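Local coordinates for protein heme oxygenase (Chlamydomonas reinhardtii, PDB 4RAJ) that probably cleaves heme oxidatively to biliverdin, as heme oxygenases do, releasing iron and carbon monoxide, at residues D72-K77 with S135-L140. Numbering follows the deposited sequence.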
loop_
_atom_site.group_PDB
_atom_site.type_symbol
_atom_site.label_atom_id
_atom_site.label_comp_id
_atom_site.label_asym_id
_atom_site.label_seq_id
_atom_site.Cartn_x
_atom_site.Cartn_y
_atom_site.Cartn_z
ATOM N N ASP A 72 -0.950 -13.823 -2.931
ATOM C CA ASP A 72 -0.153 -15.046 -3.072
ATOM C C ASP A 72 -1.037 -16.281 -2.996
ATOM O O ASP A 72 -0.803 -17.271 -3.691
ATOM C CB ASP A 72 0.938 -15.109 -2.002
ATOM C CG ASP A 72 2.109 -14.183 -2.304
ATOM O OD1 ASP A 72 2.201 -13.660 -3.439
ATOM O OD2 ASP A 72 2.946 -13.991 -1.402
ATOM N N GLU A 73 -2.049 -16.209 -2.138
ATOM C CA GLU A 73 -3.043 -17.262 -2.008
ATOM C C GLU A 73 -3.848 -17.432 -3.293
ATOM O O GLU A 73 -4.135 -18.560 -3.708
ATOM C CB GLU A 73 -3.988 -16.963 -0.845
ATOM C CG GLU A 73 -4.770 -18.172 -0.372
ATOM C CD GLU A 73 -3.866 -19.237 0.214
ATOM O OE1 GLU A 73 -3.620 -19.194 1.439
ATOM O OE2 GLU A 73 -3.395 -20.110 -0.549
ATOM N N ALA A 74 -4.226 -16.312 -3.909
ATOM C CA ALA A 74 -4.962 -16.353 -5.172
ATOM C C ALA A 74 -4.082 -16.927 -6.287
ATOM O O ALA A 74 -4.555 -17.733 -7.094
ATOM C CB ALA A 74 -5.480 -14.960 -5.553
ATOM N N LEU A 75 -2.809 -16.528 -6.326
ATOM C CA LEU A 75 -1.886 -17.069 -7.323
ATOM C C LEU A 75 -1.683 -18.565 -7.137
ATOM O O LEU A 75 -1.623 -19.325 -8.106
ATOM C CB LEU A 75 -0.541 -16.360 -7.266
ATOM C CG LEU A 75 -0.499 -14.929 -7.788
ATOM C CD1 LEU A 75 0.853 -14.319 -7.451
ATOM C CD2 LEU A 75 -0.758 -14.886 -9.294
ATOM N N LYS A 76 -1.583 -18.992 -5.886
ATOM C CA LYS A 76 -1.422 -20.414 -5.597
ATOM C C LYS A 76 -2.645 -21.231 -6.028
ATOM O O LYS A 76 -2.500 -22.331 -6.564
ATOM C CB LYS A 76 -1.142 -20.614 -4.114
ATOM C CG LYS A 76 -0.771 -22.040 -3.734
ATOM C CD LYS A 76 -0.333 -22.125 -2.279
ATOM C CE LYS A 76 0.409 -20.861 -1.865
ATOM N NZ LYS A 76 1.093 -20.987 -0.543
ATOM N N LYS A 77 -3.842 -20.691 -5.798
ATOM C CA LYS A 77 -5.086 -21.324 -6.243
ATOM C C LYS A 77 -5.279 -21.258 -7.755
ATOM O O LYS A 77 -6.234 -21.814 -8.289
ATOM C CB LYS A 77 -6.304 -20.672 -5.576
ATOM C CG LYS A 77 -6.461 -20.940 -4.096
ATOM C CD LYS A 77 -7.760 -20.326 -3.562
ATOM C CE LYS A 77 -7.996 -18.916 -4.110
ATOM N NZ LYS A 77 -8.987 -18.135 -3.305
ATOM N N SER A 135 -13.050 -15.092 -1.314
ATOM C CA SER A 135 -14.293 -15.104 -2.085
ATOM C C SER A 135 -14.260 -14.379 -3.443
ATOM O O SER A 135 -14.977 -14.768 -4.357
ATOM C CB SER A 135 -15.427 -14.528 -1.228
ATOM O OG SER A 135 -15.164 -13.194 -0.822
ATOM N N SER A 136 -13.456 -13.329 -3.594
ATOM C CA SER A 136 -13.377 -12.653 -4.897
ATOM C C SER A 136 -12.004 -12.043 -5.141
ATOM O O SER A 136 -11.828 -10.829 -5.028
ATOM C CB SER A 136 -14.442 -11.569 -5.011
ATOM O OG SER A 136 -14.534 -10.831 -3.811
ATOM N N PRO A 137 -11.027 -12.887 -5.489
ATOM C CA PRO A 137 -9.636 -12.432 -5.563
ATOM C C PRO A 137 -9.392 -11.342 -6.600
ATOM O O PRO A 137 -8.475 -10.566 -6.401
ATOM C CB PRO A 137 -8.867 -13.708 -5.924
ATOM C CG PRO A 137 -9.768 -14.829 -5.513
ATOM C CD PRO A 137 -11.153 -14.331 -5.757
ATOM N N ALA A 138 -10.178 -11.262 -7.670
ATOM C CA ALA A 138 -9.964 -10.194 -8.645
ATOM C C ALA A 138 -10.032 -8.784 -8.019
ATOM O O ALA A 138 -9.342 -7.866 -8.483
ATOM C CB ALA A 138 -10.977 -10.312 -9.791
ATOM N N LEU A 139 -10.849 -8.618 -6.974
ATOM C CA LEU A 139 -11.045 -7.312 -6.339
ATOM C C LEU A 139 -9.781 -6.841 -5.604
ATOM O O LEU A 139 -9.627 -5.650 -5.323
ATOM C CB LEU A 139 -12.240 -7.345 -5.363
ATOM C CG LEU A 139 -13.605 -7.613 -6.019
ATOM C CD1 LEU A 139 -14.802 -7.434 -5.046
ATOM C CD2 LEU A 139 -13.780 -6.733 -7.255
ATOM N N LEU A 140 -8.892 -7.780 -5.298
ATOM C CA LEU A 140 -7.578 -7.451 -4.736
ATOM C C LEU A 140 -6.783 -6.540 -5.674
ATOM O O LEU A 140 -5.944 -5.739 -5.230
ATOM C CB LEU A 140 -6.779 -8.733 -4.464
ATOM C CG LEU A 140 -7.256 -9.641 -3.328
ATOM C CD1 LEU A 140 -6.444 -10.965 -3.301
ATOM C CD2 LEU A 140 -7.175 -8.895 -1.999
#
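Ala-74 and Pro-137 meet methyl to ring: CB of Ala-74 lies 3.6 Å from CB of Pro-137, an apolar contact at van der Waals distance. The backbones are nearest at the same pair, with Ala-74 CA 6.1 Å from Pro-137 CA, and each CB points toward the other segment. A looser touch flanks it, from Lys-77 NZ to Pro-137 CG at 4.1 Å. Here the two side chains cross at about a right angle, and the amine is the one lysine atom near CG of Pro-137. The lysine CG stands beside the backbone N and anti to the carbonyl carbon (chi1 -70°), and the bend about the CG-CD bond (chi3 -43°) helps bring the ammonium group there. Only 119 Å² is buried between the segments, so the contact is small.

In the all-helical heme oxygenase fold, this pairing joins the C-terminal end of helix 50-76 to the turn between helices 120-135 and 140-151. Ser-136 is where that turn leaves helical geometry; Pro-137 resumes it, and the bonds from Leu-139 N to Ser-136 O (3.1 Å) and from Leu-140 N to Pro-137 O (3.0 Å) tie the chain just beyond. On the other side, the bond from Lys-77 N to Glu-73 O at 3.0 Å holds the backbone from which the lysine springs.

Farther out, Lys-77 NZ donates a hydrogen bond to Gly-133 O, which ties the amine to the end of helix 120-135; this same nitrogen is the lysine atom nearest the proline. Val-82 of helix 80-84 and Asp-79 each touch both Ala-74 and Pro-137, and Leu-140 packs on Leu-67, Ala-70 and Leu-71, one to two turns earlier along helix 50-76.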